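Local structure of Myo-inositol-1-phosphate synthase-related protein (Thermotoga maritima MSB8, 3CIN) at residues A[24-29]-A[77-82]; A[17-22]-A[62-67]; A[298-303]-A[328-333]; A[31-36]-A[87-92]. The protein binds nicotinamide-adenine-dinucleotide through a Rossmann-type domain and is related to the myo-inositol-1-phosphate synthase family. All coordinates share one frame; numbering follows the deposited sequence.

Contact 1: A[24-29]-A[77-82]; sequences VASTFV and EVVKQY. With NAD (nicotinamide-adenine-dinucleotide), chain F.
S26 meets V79 and Y82 where the first helix of the Rossmann-type dinucleotide-binding domain is crossed by helix 75-82. The axes of the two segments approach to 8.9 Å and stand almost square, at 99°. The contact rests mainly on S26, V79, V29 and Y82, and the nearest backbone pair, S26 CA and V79 CA, is only 4.9 Å apart. The small S26 side chain sits in the middle of it. Its OG lies 3.3 Å from Y82 CD2, meeting that ring obliquely. The same hydroxyl is placed anti to the carbonyl carbon (chi1 -65°), from where it also reaches back to hydrogen-bond with G22 O and Q21 NE2. V79 straddles the serine with both methyls: CG1 touches the backbone S26 O at 3.7 Å, while CG2 lies 3.9 Å from S26 OG. V79 CG2 is also 4.0 Å from V29 CG1, one helical turn further on. G20, G22 and A25 are consistent with a GxGxxA fingerprint of Rossmann folds, as is the bond from V24 N, near the start of the helix, to the NAD phosphate. V24 N donates nearly straight (171°) over 2.8 Å to NAD O2N, so the helix N-terminus probably adds a favourable field there. On the other helix, Y82 OH is hydrogen-bonded to K70 NZ. V24 itself packs on L332 and L336 of helix 328-348.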
# COMPACT_ATOMS: atom_id res chain seq x y z
N VAL A 24 -4.64 -19.68 -19.28
CA VAL A 24 -4.85 -20.65 -18.16
C VAL A 24 -4.56 -22.06 -18.59
O VAL A 24 -3.78 -22.80 -17.94
CB VAL A 24 -6.26 -20.55 -17.55
CG1 VAL A 24 -6.53 -21.64 -16.56
CG2 VAL A 24 -6.42 -19.16 -16.85
N ALA A 25 -5.17 -22.45 -19.69
CA ALA A 25 -4.98 -23.78 -20.20
C ALA A 25 -3.54 -24.12 -20.49
O ALA A 25 -3.07 -25.27 -20.25
CB ALA A 25 -5.85 -23.99 -21.45
N SER A 26 -2.82 -23.19 -21.11
CA SER A 26 -1.48 -23.42 -21.50
C SER A 26 -0.55 -23.44 -20.27
O SER A 26 0.42 -24.15 -20.26
CB SER A 26 -1.06 -22.37 -22.52
OG SER A 26 -1.81 -22.50 -23.71
N THR A 27 -0.86 -22.68 -19.23
CA THR A 27 -0.06 -22.70 -18.01
C THR A 27 -0.29 -24.04 -17.29
O THR A 27 0.67 -24.63 -16.78
CB THR A 27 -0.44 -21.56 -17.12
OG1 THR A 27 -0.19 -20.35 -17.84
CG2 THR A 27 0.39 -21.57 -15.84
N PHE A 28 -1.53 -24.51 -17.26
CA PHE A 28 -1.88 -25.86 -16.72
C PHE A 28 -1.07 -26.91 -17.41
O PHE A 28 -0.44 -27.75 -16.76
CB PHE A 28 -3.38 -26.10 -16.94
CG PHE A 28 -3.85 -27.48 -16.62
CD1 PHE A 28 -3.77 -28.00 -15.33
CD2 PHE A 28 -4.45 -28.25 -17.61
CE1 PHE A 28 -4.28 -29.25 -15.03
CE2 PHE A 28 -4.94 -29.53 -17.32
CZ PHE A 28 -4.81 -30.07 -16.05
N VAL A 29 -1.00 -26.84 -18.73
CA VAL A 29 -0.29 -27.88 -19.48
C VAL A 29 1.21 -27.80 -19.25
O VAL A 29 1.90 -28.82 -19.03
CB VAL A 29 -0.67 -27.88 -21.00
CG1 VAL A 29 0.24 -28.82 -21.83
CG2 VAL A 29 -2.19 -28.25 -21.18
N GLU A 77 2.79 -26.31 -29.80
CA GLU A 77 3.06 -25.09 -30.59
C GLU A 77 2.33 -23.89 -29.97
O GLU A 77 2.88 -22.78 -29.90
CB GLU A 77 2.61 -25.26 -32.05
CG GLU A 77 3.31 -26.39 -32.81
CD GLU A 77 2.93 -26.51 -34.32
OE1 GLU A 77 1.91 -27.18 -34.73
OE2 GLU A 77 3.76 -26.00 -35.12
N VAL A 78 1.13 -24.15 -29.47
CA VAL A 78 0.31 -23.12 -28.82
C VAL A 78 0.83 -22.85 -27.42
O VAL A 78 1.02 -21.68 -27.04
CB VAL A 78 -1.18 -23.50 -28.81
CG1 VAL A 78 -2.00 -22.50 -27.99
CG2 VAL A 78 -1.64 -23.56 -30.31
N VAL A 79 1.09 -23.91 -26.66
CA VAL A 79 1.66 -23.73 -25.29
C VAL A 79 2.97 -22.90 -25.31
O VAL A 79 3.12 -21.97 -24.48
CB VAL A 79 1.80 -25.11 -24.54
CG1 VAL A 79 2.51 -24.93 -23.21
CG2 VAL A 79 0.40 -25.71 -24.30
N LYS A 80 3.88 -23.14 -26.27
CA LYS A 80 5.13 -22.38 -26.37
C LYS A 80 4.90 -20.90 -26.62
O LYS A 80 5.75 -20.10 -26.26
CB LYS A 80 6.01 -22.93 -27.45
CG LYS A 80 7.42 -22.39 -27.53
CD LYS A 80 8.09 -22.83 -28.82
CE LYS A 80 9.61 -23.04 -28.70
NZ LYS A 80 10.27 -22.47 -27.51
N GLN A 81 3.78 -20.52 -27.21
CA GLN A 81 3.49 -19.11 -27.37
C GLN A 81 3.31 -18.46 -26.02
O GLN A 81 3.56 -17.28 -25.91
CB GLN A 81 2.22 -18.89 -28.21
CG GLN A 81 2.36 -19.33 -29.67
CD GLN A 81 1.01 -19.46 -30.38
OE1 GLN A 81 0.02 -18.81 -30.02
NE2 GLN A 81 0.96 -20.33 -31.41
N TYR A 82 2.84 -19.20 -25.01
CA TYR A 82 2.66 -18.63 -23.67
C TYR A 82 3.88 -18.84 -22.75
O TYR A 82 4.22 -17.96 -21.94
CB TYR A 82 1.40 -19.22 -23.00
CG TYR A 82 0.14 -18.85 -23.73
CD1 TYR A 82 -0.53 -17.69 -23.44
CD2 TYR A 82 -0.39 -19.68 -24.71
CE1 TYR A 82 -1.67 -17.32 -24.12
CE2 TYR A 82 -1.55 -19.32 -25.40
CZ TYR A 82 -2.19 -18.13 -25.09
OH TYR A 82 -3.35 -17.71 -25.73
PA NAD F . -7.54 -16.47 -22.68
O1A NAD F . -6.03 -16.40 -22.66
O2A NAD F . -8.13 -15.46 -23.61
O5B NAD F . -7.88 -17.89 -23.25
C5B NAD F . -9.21 -18.21 -23.66
C4B NAD F . -9.11 -19.22 -24.79
O4B NAD F . -10.40 -19.74 -25.06
C3B NAD F . -8.57 -18.66 -26.10
O3B NAD F . -7.62 -19.54 -26.68
C2B NAD F . -9.80 -18.56 -26.98
O2B NAD F . -9.49 -18.52 -28.34
C1B NAD F . -10.58 -19.77 -26.50
N9A NAD F . -12.02 -19.74 -26.77
C8A NAD F . -12.82 -18.61 -26.66
N7A NAD F . -14.12 -19.03 -26.85
C5A NAD F . -14.09 -20.38 -27.09
C6A NAD F . -15.09 -21.30 -27.45
N6A NAD F . -16.41 -20.96 -27.52
N1A NAD F . -14.71 -22.62 -27.58
C2A NAD F . -13.38 -22.99 -27.45
N3A NAD F . -12.38 -22.09 -27.18
C4A NAD F . -12.76 -20.80 -27.02
O3 NAD F . -8.13 -16.35 -21.23
PN NAD F . -7.50 -16.97 -19.92
O1N NAD F . -6.78 -15.89 -19.19
O2N NAD F . -6.88 -18.30 -20.21
O5D NAD F . -8.82 -17.22 -19.05
C5D NAD F . -9.69 -18.28 -19.37
C4D NAD F . -10.99 -18.18 -18.59
O4D NAD F . -10.72 -18.40 -17.23
C3D NAD F . -11.73 -16.85 -18.70
O3D NAD F . -13.17 -17.09 -18.73
C2D NAD F . -11.39 -16.20 -17.37
O2D NAD F . -12.41 -15.29 -16.94
C1D NAD F . -11.38 -17.42 -16.47
N1N NAD F . -10.65 -17.19 -15.23
C2N NAD F . -9.35 -16.87 -15.26
C3N NAD F . -8.73 -16.71 -13.99
C7N NAD F . -7.28 -16.61 -13.98
O7N NAD F . -6.66 -16.56 -15.20
N7N NAD F . -6.62 -16.57 -12.81
C4N NAD F . -9.42 -16.86 -12.80
C5N NAD F . -10.75 -17.17 -12.81
C6N NAD F . -11.35 -17.36 -14.06

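Contact 2: A[17-22]-A[62-67]; sequences LILGQG and GSYDVD. With NAD (nicotinamide-adenine-dinucleotide), chain F.
D65 and Q21 meet in the NAD pocket, at the point where two neighbouring parallel strands of a Rossmann beta-alpha-beta unit end. Segments 17-19 and 62-65 run within 11° of parallel, in a register set by three backbone bonds: I18 N to G62 O at 2.9 Å, Y64 N to I18 O at 2.9 Å, and G20 N to Y64 O at 2.8 Å. At the C-terminal ends of the strands the D65 side chain takes over. D65 OD2 accepts Q21 N at 2.8 Å, on the anti side and 23° out of the carboxylate plane, as well as NAD O3B at 2.7 Å. D65 OD1 takes NAD O2B at 2.6 Å together with the amides of V66 and D67, the latter closing an Asx turn. The three backbone amides hold the carboxylate's rotation, so that its two oxygens each take one hydroxyl of the adenosine ribose. V66 follows with its two methyls over one face of the adenine. Q21 CG leaves anti to the backbone N, then the chain bends at chi2 (63°), which folds its amide back over the strand ends so that S63 OG donates to Q21 OE1 at 2.6 Å. I18 lies on the same side of the sheet as S63 and packs on helix 23-36. L19 and Y64 lie side by side on the other, against helix 120-134, where Y64 OH bonds E130. Strand 138-141 pairs with the far edge of strand 14-19, through L17 and L19.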
# COMPACT_ATOMS: atom_id res chain seq x y z
N LEU A 17 -9.69 -33.39 -21.07
CA LEU A 17 -9.94 -32.66 -22.32
C LEU A 17 -10.08 -31.18 -21.95
O LEU A 17 -10.82 -30.86 -21.05
CB LEU A 17 -11.22 -33.15 -22.95
CG LEU A 17 -11.51 -32.57 -24.34
CD1 LEU A 17 -12.07 -33.64 -25.29
CD2 LEU A 17 -12.42 -31.36 -24.23
N ILE A 18 -9.43 -30.31 -22.69
CA ILE A 18 -9.46 -28.87 -22.40
C ILE A 18 -10.33 -28.16 -23.41
O ILE A 18 -10.15 -28.36 -24.62
CB ILE A 18 -8.01 -28.25 -22.48
CG1 ILE A 18 -7.10 -28.81 -21.36
CG2 ILE A 18 -8.07 -26.70 -22.45
CD1 ILE A 18 -5.60 -28.60 -21.56
N LEU A 19 -11.19 -27.27 -22.94
CA LEU A 19 -11.97 -26.38 -23.81
C LEU A 19 -11.41 -24.98 -23.60
O LEU A 19 -11.53 -24.42 -22.51
CB LEU A 19 -13.45 -26.44 -23.45
CG LEU A 19 -14.08 -27.83 -23.43
CD1 LEU A 19 -15.50 -27.68 -22.86
CD2 LEU A 19 -14.02 -28.51 -24.78
N GLY A 20 -10.75 -24.47 -24.63
CA GLY A 20 -10.25 -23.08 -24.70
C GLY A 20 -8.77 -23.07 -24.39
O GLY A 20 -8.40 -23.02 -23.19
N GLN A 21 -7.94 -23.11 -25.42
CA GLN A 21 -6.47 -23.26 -25.24
C GLN A 21 -5.75 -21.90 -25.19
O GLN A 21 -5.04 -21.52 -26.11
CB GLN A 21 -5.85 -24.17 -26.31
CG GLN A 21 -4.43 -24.60 -25.96
CD GLN A 21 -4.36 -25.42 -24.70
OE1 GLN A 21 -5.14 -26.34 -24.51
NE2 GLN A 21 -3.45 -25.05 -23.78
N GLY A 22 -6.00 -21.17 -24.09
CA GLY A 22 -5.39 -19.86 -23.90
C GLY A 22 -4.37 -19.87 -22.74
O GLY A 22 -3.65 -20.85 -22.52
N GLY A 62 -7.05 -34.03 -25.32
CA GLY A 62 -7.64 -33.17 -26.32
C GLY A 62 -7.69 -31.74 -25.90
O GLY A 62 -7.64 -31.44 -24.71
N SER A 63 -7.75 -30.87 -26.91
CA SER A 63 -7.83 -29.45 -26.71
C SER A 63 -8.65 -28.84 -27.82
O SER A 63 -8.41 -29.11 -28.98
CB SER A 63 -6.42 -28.85 -26.69
OG SER A 63 -6.43 -27.47 -26.48
N TYR A 64 -9.64 -28.04 -27.46
CA TYR A 64 -10.53 -27.36 -28.41
C TYR A 64 -10.40 -25.85 -28.34
O TYR A 64 -10.22 -25.26 -27.27
CB TYR A 64 -11.98 -27.74 -28.13
CG TYR A 64 -12.33 -29.11 -28.65
CD1 TYR A 64 -11.80 -30.24 -28.05
CD2 TYR A 64 -13.18 -29.29 -29.74
CE1 TYR A 64 -12.07 -31.50 -28.54
CE2 TYR A 64 -13.45 -30.55 -30.23
CZ TYR A 64 -12.88 -31.66 -29.64
OH TYR A 64 -13.16 -32.91 -30.12
N ASP A 65 -10.52 -25.21 -29.50
CA ASP A 65 -10.56 -23.76 -29.57
C ASP A 65 -11.46 -23.34 -30.75
O ASP A 65 -12.02 -24.19 -31.45
CB ASP A 65 -9.12 -23.19 -29.70
CG ASP A 65 -8.94 -21.88 -28.98
OD1 ASP A 65 -9.44 -20.85 -29.50
OD2 ASP A 65 -8.32 -21.87 -27.88
N VAL A 66 -11.60 -22.03 -30.91
CA VAL A 66 -12.31 -21.47 -32.02
C VAL A 66 -11.43 -20.52 -32.79
O VAL A 66 -11.83 -20.04 -33.82
CB VAL A 66 -13.62 -20.78 -31.59
CG1 VAL A 66 -14.60 -21.83 -31.05
CG2 VAL A 66 -13.34 -19.73 -30.60
N ASP A 67 -10.21 -20.26 -32.30
CA ASP A 67 -9.25 -19.43 -33.00
C ASP A 67 -8.66 -20.13 -34.20
O ASP A 67 -8.05 -21.20 -34.11
CB ASP A 67 -8.18 -19.03 -32.00
CG ASP A 67 -7.28 -17.92 -32.49
OD1 ASP A 67 -7.20 -17.67 -33.72
OD2 ASP A 67 -6.61 -17.30 -31.60
PA NAD F . -7.54 -16.47 -22.68
O1A NAD F . -6.03 -16.40 -22.66
O2A NAD F . -8.13 -15.46 -23.61
O5B NAD F . -7.88 -17.89 -23.25
C5B NAD F . -9.21 -18.21 -23.66
C4B NAD F . -9.11 -19.22 -24.79
O4B NAD F . -10.40 -19.74 -25.06
C3B NAD F . -8.57 -18.66 -26.10
O3B NAD F . -7.62 -19.54 -26.68
C2B NAD F . -9.80 -18.56 -26.98
O2B NAD F . -9.49 -18.52 -28.34
C1B NAD F . -10.58 -19.77 -26.50
N9A NAD F . -12.02 -19.74 -26.77
C8A NAD F . -12.82 -18.61 -26.66
N7A NAD F . -14.12 -19.03 -26.85
C5A NAD F . -14.09 -20.38 -27.09
C6A NAD F . -15.09 -21.30 -27.45
N6A NAD F . -16.41 -20.96 -27.52
N1A NAD F . -14.71 -22.62 -27.58
C2A NAD F . -13.38 -22.99 -27.45
N3A NAD F . -12.38 -22.09 -27.18
C4A NAD F . -12.76 -20.80 -27.02
O3 NAD F . -8.13 -16.35 -21.23
PN NAD F . -7.50 -16.97 -19.92
O1N NAD F . -6.78 -15.89 -19.19
O2N NAD F . -6.88 -18.30 -20.21
O5D NAD F . -8.82 -17.22 -19.05
C5D NAD F . -9.69 -18.28 -19.37
C4D NAD F . -10.99 -18.18 -18.59
O4D NAD F . -10.72 -18.40 -17.23
C3D NAD F . -11.73 -16.85 -18.70
O3D NAD F . -13.17 -17.09 -18.73
C2D NAD F . -11.39 -16.20 -17.37
O2D NAD F . -12.41 -15.29 -16.94
C1D NAD F . -11.38 -17.42 -16.47
N1N NAD F . -10.65 -17.19 -15.23
C2N NAD F . -9.35 -16.87 -15.26
C3N NAD F . -8.73 -16.71 -13.99
C7N NAD F . -7.28 -16.61 -13.98
O7N NAD F . -6.66 -16.56 -15.20
N7N NAD F . -6.62 -16.57 -12.81
C4N NAD F . -9.42 -16.86 -12.80
C5N NAD F . -10.75 -17.17 -12.81
C6N NAD F . -11.35 -17.36 -14.06

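Contact 3: A[298-303]-A[328-333]; sequences LGDKKF and DSPALG. With NAD (nicotinamide-adenine-dinucleotide), chain F.
CG of D300 stands anti to the backbone N (chi1 -167°), which carries its carboxylate to the start of helix 328-348, where S329 N donates to D300 OD2 at 3.1 Å. This donor arrives on the syn side, 16° out of the carboxylate plane, with a weaker share going to D300 OD1. That oxygen also takes N254 ND2; a further bond to it from S329 OG is doubtful, since the serine has a second conformer. The D300 backbone joins in: D328 N points at D300 O over 2.8 Å with an angle of 171°. Chain topology explains the meeting, since the type II' turn from L298 to K301 opens strand 301-311, and its hairpin partner 317-327 returns straight into the helix. K302, extended beyond CG, is laid across the D328 carboxylate at about a right angle. Its NZ forms a salt bridge to D328 OD1 at 3.3 Å, while its aliphatic carbons lie against the same carboxylate. A water donates to D328 OD2 at 2.6 Å and to G299 O at 2.8 Å, tying the turn to the same acid. On the NAD side, D328 O accepts NAD N7N at 2.7 Å, and L332 CD2 lies over the nicotinamide ring, 3.6 Å from NAD C3N.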
# COMPACT_ATOMS: atom_id res chain seq x y z
N LEU A 298 0.87 -4.99 -18.08
CA LEU A 298 0.85 -5.80 -16.87
C LEU A 298 0.89 -7.26 -17.25
O LEU A 298 1.24 -8.09 -16.41
CB LEU A 298 -0.38 -5.53 -16.01
CG LEU A 298 -0.38 -4.11 -15.40
CD1 LEU A 298 -1.71 -3.91 -14.74
CD2 LEU A 298 0.71 -3.92 -14.33
N GLY A 299 0.51 -7.59 -18.48
CA GLY A 299 0.41 -8.99 -18.90
C GLY A 299 -0.38 -9.84 -17.94
O GLY A 299 -1.46 -9.47 -17.41
N ASP A 300 0.17 -11.04 -17.68
CA ASP A 300 -0.52 -12.02 -16.88
C ASP A 300 -0.43 -11.73 -15.37
O ASP A 300 -1.07 -12.43 -14.57
CB ASP A 300 -0.01 -13.43 -17.21
CG ASP A 300 -0.91 -14.51 -16.64
OD1 ASP A 300 -2.15 -14.50 -16.82
OD2 ASP A 300 -0.34 -15.39 -15.98
N LYS A 301 0.22 -10.64 -14.99
CA LYS A 301 0.40 -10.35 -13.56
C LYS A 301 -0.44 -9.15 -13.11
O LYS A 301 0.00 -8.02 -13.27
CB LYS A 301 1.87 -10.14 -13.24
CG LYS A 301 2.27 -10.31 -11.74
CD LYS A 301 3.83 -10.23 -11.52
CE LYS A 301 4.17 -10.52 -10.03
NZ LYS A 301 5.60 -10.28 -9.66
N LYS A 302 -1.58 -9.46 -12.50
CA LYS A 302 -2.58 -8.47 -12.08
C LYS A 302 -2.03 -7.56 -11.03
O LYS A 302 -1.18 -7.98 -10.25
CB LYS A 302 -3.81 -9.16 -11.47
CG LYS A 302 -4.72 -9.80 -12.41
CD LYS A 302 -6.01 -10.05 -11.65
CE LYS A 302 -7.08 -10.64 -12.51
NZ LYS A 302 -8.01 -11.40 -11.64
N PHE A 303 -2.46 -6.29 -11.04
CA PHE A 303 -2.28 -5.42 -9.89
C PHE A 303 -3.62 -5.41 -9.19
O PHE A 303 -4.65 -5.25 -9.83
CB PHE A 303 -1.90 -4.01 -10.28
CG PHE A 303 -1.94 -3.05 -9.13
CD1 PHE A 303 -1.03 -3.15 -8.07
CD2 PHE A 303 -2.90 -2.02 -9.10
CE1 PHE A 303 -1.08 -2.24 -7.01
CE2 PHE A 303 -2.93 -1.10 -8.05
CZ PHE A 303 -2.03 -1.23 -6.97
N ASP A 328 -1.92 -14.35 -12.70
CA ASP A 328 -3.25 -14.91 -12.90
C ASP A 328 -3.31 -16.37 -13.29
O ASP A 328 -3.98 -17.19 -12.64
CB ASP A 328 -3.94 -14.15 -14.05
CG ASP A 328 -4.69 -12.97 -13.59
OD1 ASP A 328 -5.29 -13.03 -12.49
OD2 ASP A 328 -4.67 -11.97 -14.37
N SER A 329 -2.70 -16.67 -14.42
CA SER A 329 -2.89 -17.96 -15.03
C SER A 329 -2.22 -19.05 -14.21
O SER A 329 -2.77 -20.13 -14.06
CB SER A 329 -2.36 -17.92 -16.46
OG SER A 329 -3.16 -16.97 -17.16
N PRO A 330 -1.04 -18.76 -13.64
CA PRO A 330 -0.46 -19.80 -12.74
C PRO A 330 -1.33 -20.14 -11.55
O PRO A 330 -1.43 -21.31 -11.19
CB PRO A 330 0.88 -19.21 -12.37
CG PRO A 330 1.22 -18.31 -13.56
CD PRO A 330 -0.08 -17.67 -13.85
N ALA A 331 -1.98 -19.15 -10.95
CA ALA A 331 -2.82 -19.45 -9.79
C ALA A 331 -3.90 -20.48 -10.16
O ALA A 331 -4.11 -21.50 -9.46
CB ALA A 331 -3.46 -18.18 -9.24
N LEU A 332 -4.57 -20.24 -11.26
CA LEU A 332 -5.67 -21.10 -11.64
C LEU A 332 -5.16 -22.44 -12.19
O LEU A 332 -5.76 -23.51 -11.95
CB LEU A 332 -6.61 -20.42 -12.63
CG LEU A 332 -7.85 -21.22 -13.03
CD1 LEU A 332 -8.64 -21.71 -11.80
CD2 LEU A 332 -8.80 -20.35 -13.87
N GLY A 333 -4.09 -22.38 -12.95
CA GLY A 333 -3.41 -23.59 -13.42
C GLY A 333 -3.10 -24.57 -12.30
O GLY A 333 -3.35 -25.77 -12.41
PA NAD F . -7.54 -16.47 -22.68
O1A NAD F . -6.03 -16.40 -22.66
O2A NAD F . -8.13 -15.46 -23.61
O5B NAD F . -7.88 -17.89 -23.25
C5B NAD F . -9.21 -18.21 -23.66
C4B NAD F . -9.11 -19.22 -24.79
O4B NAD F . -10.40 -19.74 -25.06
C3B NAD F . -8.57 -18.66 -26.10
O3B NAD F . -7.62 -19.54 -26.68
C2B NAD F . -9.80 -18.56 -26.98
O2B NAD F . -9.49 -18.52 -28.34
C1B NAD F . -10.58 -19.77 -26.50
N9A NAD F . -12.02 -19.74 -26.77
C8A NAD F . -12.82 -18.61 -26.66
N7A NAD F . -14.12 -19.03 -26.85
C5A NAD F . -14.09 -20.38 -27.09
C6A NAD F . -15.09 -21.30 -27.45
N6A NAD F . -16.41 -20.96 -27.52
N1A NAD F . -14.71 -22.62 -27.58
C2A NAD F . -13.38 -22.99 -27.45
N3A NAD F . -12.38 -22.09 -27.18
C4A NAD F . -12.76 -20.80 -27.02
O3 NAD F . -8.13 -16.35 -21.23
PN NAD F . -7.50 -16.97 -19.92
O1N NAD F . -6.78 -15.89 -19.19
O2N NAD F . -6.88 -18.30 -20.21
O5D NAD F . -8.82 -17.22 -19.05
C5D NAD F . -9.69 -18.28 -19.37
C4D NAD F . -10.99 -18.18 -18.59
O4D NAD F . -10.72 -18.40 -17.23
C3D NAD F . -11.73 -16.85 -18.70
O3D NAD F . -13.17 -17.09 -18.73
C2D NAD F . -11.39 -16.20 -17.37
O2D NAD F . -12.41 -15.29 -16.94
C1D NAD F . -11.38 -17.42 -16.47
N1N NAD F . -10.65 -17.19 -15.23
C2N NAD F . -9.35 -16.87 -15.26
C3N NAD F . -8.73 -16.71 -13.99
C7N NAD F . -7.28 -16.61 -13.98
O7N NAD F . -6.66 -16.56 -15.20
N7N NAD F . -6.62 -16.57 -12.81
C4N NAD F . -9.42 -16.86 -12.80
C5N NAD F . -10.75 -17.17 -12.81
C6N NAD F . -11.35 -17.36 -14.06
O HOH W 1 -3.78 -10.19 -16.11

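Contact 4: A[31-36]-A[87-92]; sequences GLEKLR and DSLTSD
E33 reaches T90 by a two-step path: CG goes anti to the backbone N (chi1 -166°), then the chain bends at chi2 (74°), which places the carboxylate at the T90 backbone. T90 OG1 donates to E33 OE2 at 2.8 Å, arriving on the syn side but somewhat out of the carboxylate plane. T90 N adds weak bonds to both oxygens, 3.3 Å to E33 OE1 and 3.1 Å to E33 OE2. R36 holds the acid from within its own helix. Its CG takes the crowded position between backbone N and carbonyl carbon (chi1 75°), and a bend at chi3 puts E33 OE1 in plane at the edge of the R36 guanidinium, 3.4 Å from R36 NE, a salt bridge whose hydrogen bond is weak. R36 CD also brushes T90 OG1 at 3.6 Å. L89 CD2 covers the aliphatic part of E33, 4.0 Å from E33 CB. Near the protein surface, this contact fastens the end of helix 23-36 to the loop between helix 75-82 and strand 96-97; R36 NH1 bonds I58 O of strand 58-65, and L89 packs on L75 and S76.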
# COMPACT_ATOMS: atom_id res chain seq x y z
N GLY A 31 2.89 -26.32 -16.80
CA GLY A 31 3.19 -26.62 -15.40
C GLY A 31 3.15 -28.11 -15.14
O GLY A 31 4.04 -28.68 -14.47
N LEU A 32 2.13 -28.77 -15.66
CA LEU A 32 1.96 -30.19 -15.45
C LEU A 32 3.11 -30.96 -16.09
O LEU A 32 3.55 -31.97 -15.56
CB LEU A 32 0.63 -30.67 -16.03
CG LEU A 32 0.43 -32.19 -16.06
CD1 LEU A 32 0.62 -32.75 -14.68
CD2 LEU A 32 -0.95 -32.53 -16.61
N GLU A 33 3.56 -30.51 -17.26
CA GLU A 33 4.73 -31.12 -17.90
C GLU A 33 5.96 -31.06 -17.01
O GLU A 33 6.65 -32.07 -16.84
CB GLU A 33 5.02 -30.48 -19.25
CG GLU A 33 5.98 -31.30 -20.06
CD GLU A 33 5.37 -32.61 -20.69
OE1 GLU A 33 4.14 -32.83 -20.74
OE2 GLU A 33 6.17 -33.45 -21.16
N LYS A 34 6.24 -29.88 -16.44
CA LYS A 34 7.37 -29.73 -15.52
C LYS A 34 7.20 -30.58 -14.28
O LYS A 34 8.17 -31.13 -13.80
CB LYS A 34 7.60 -28.28 -15.10
CG LYS A 34 7.79 -27.34 -16.28
CD LYS A 34 9.23 -26.92 -16.51
CE LYS A 34 9.29 -25.44 -16.88
NZ LYS A 34 8.33 -24.62 -16.05
N LEU A 35 5.97 -30.72 -13.80
CA LEU A 35 5.73 -31.55 -12.62
C LEU A 35 5.92 -33.04 -12.84
O LEU A 35 6.42 -33.72 -11.95
CB LEU A 35 4.34 -31.34 -12.07
CG LEU A 35 4.01 -30.08 -11.34
CD1 LEU A 35 2.52 -30.06 -11.01
CD2 LEU A 35 4.85 -30.02 -10.10
N ARG A 36 5.50 -33.56 -13.99
CA ARG A 36 5.77 -34.94 -14.32
C ARG A 36 7.27 -35.13 -14.64
O ARG A 36 7.80 -36.21 -14.43
CB ARG A 36 4.85 -35.44 -15.46
CG ARG A 36 5.20 -34.96 -16.83
CD ARG A 36 4.35 -35.69 -17.90
NE ARG A 36 3.14 -34.95 -18.27
CZ ARG A 36 1.89 -35.25 -17.91
NH1 ARG A 36 1.64 -36.29 -17.12
NH2 ARG A 36 0.88 -34.49 -18.33
N ASP A 87 9.40 -26.94 -25.13
CA ASP A 87 9.71 -27.34 -26.50
C ASP A 87 9.10 -28.67 -26.93
O ASP A 87 9.24 -29.04 -28.09
CB ASP A 87 11.24 -27.38 -26.77
CG ASP A 87 11.90 -26.00 -26.68
OD1 ASP A 87 11.24 -24.96 -26.95
OD2 ASP A 87 13.09 -25.95 -26.34
N SER A 88 8.46 -29.38 -26.01
CA SER A 88 7.74 -30.60 -26.32
C SER A 88 6.82 -30.96 -25.18
O SER A 88 6.94 -30.43 -24.06
CB SER A 88 8.69 -31.78 -26.55
OG SER A 88 9.33 -32.15 -25.34
N LEU A 89 5.88 -31.86 -25.48
CA LEU A 89 4.94 -32.35 -24.50
C LEU A 89 4.79 -33.85 -24.66
O LEU A 89 4.83 -34.38 -25.78
CB LEU A 89 3.58 -31.69 -24.65
CG LEU A 89 3.40 -30.19 -24.43
CD1 LEU A 89 2.04 -29.79 -24.84
CD2 LEU A 89 3.65 -29.74 -22.96
N THR A 90 4.55 -34.52 -23.54
CA THR A 90 4.42 -35.98 -23.46
C THR A 90 3.21 -36.47 -24.25
O THR A 90 3.26 -37.48 -24.92
CB THR A 90 4.29 -36.42 -21.96
OG1 THR A 90 5.55 -36.20 -21.29
CG2 THR A 90 3.95 -37.91 -21.82
N SER A 91 2.09 -35.77 -24.09
CA SER A 91 0.91 -35.97 -24.95
C SER A 91 0.67 -34.64 -25.66
O SER A 91 0.54 -33.60 -25.01
CB SER A 91 -0.29 -36.38 -24.10
OG SER A 91 -1.50 -36.44 -24.86
N ASP A 92 0.64 -34.67 -26.99
CA ASP A 92 0.66 -33.46 -27.83
C ASP A 92 -0.39 -33.51 -28.95
O ASP A 92 -0.05 -33.53 -30.15
CB ASP A 92 2.05 -33.33 -28.40
CG ASP A 92 2.35 -31.98 -28.94
OD1 ASP A 92 1.54 -31.08 -28.70
OD2 ASP A 92 3.41 -31.82 -29.58

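Contacts 1, 2 and 4 gather around helix 23-36, whose beginning serves contact 1 and whose end serves contact 4, their centres 10 Å apart. Contact 2 pairs the parallel strands on either side of that helix in sequence, with its centre 11 Å from contact 1. The segments of these three alternate, first ones all preceding second ones. Contact 3 follows much later, where the mixed sheet hands over to helix 328-348; its centre lies 13 Å from contact 1, 19 Å from contact 2. Contacts 1, 2 and 3 all touch NAD, at a phosphate, the adenosine and the nicotinamide respectively, so distant sequence regions converge on one NAD while contact 4 stays near the surface.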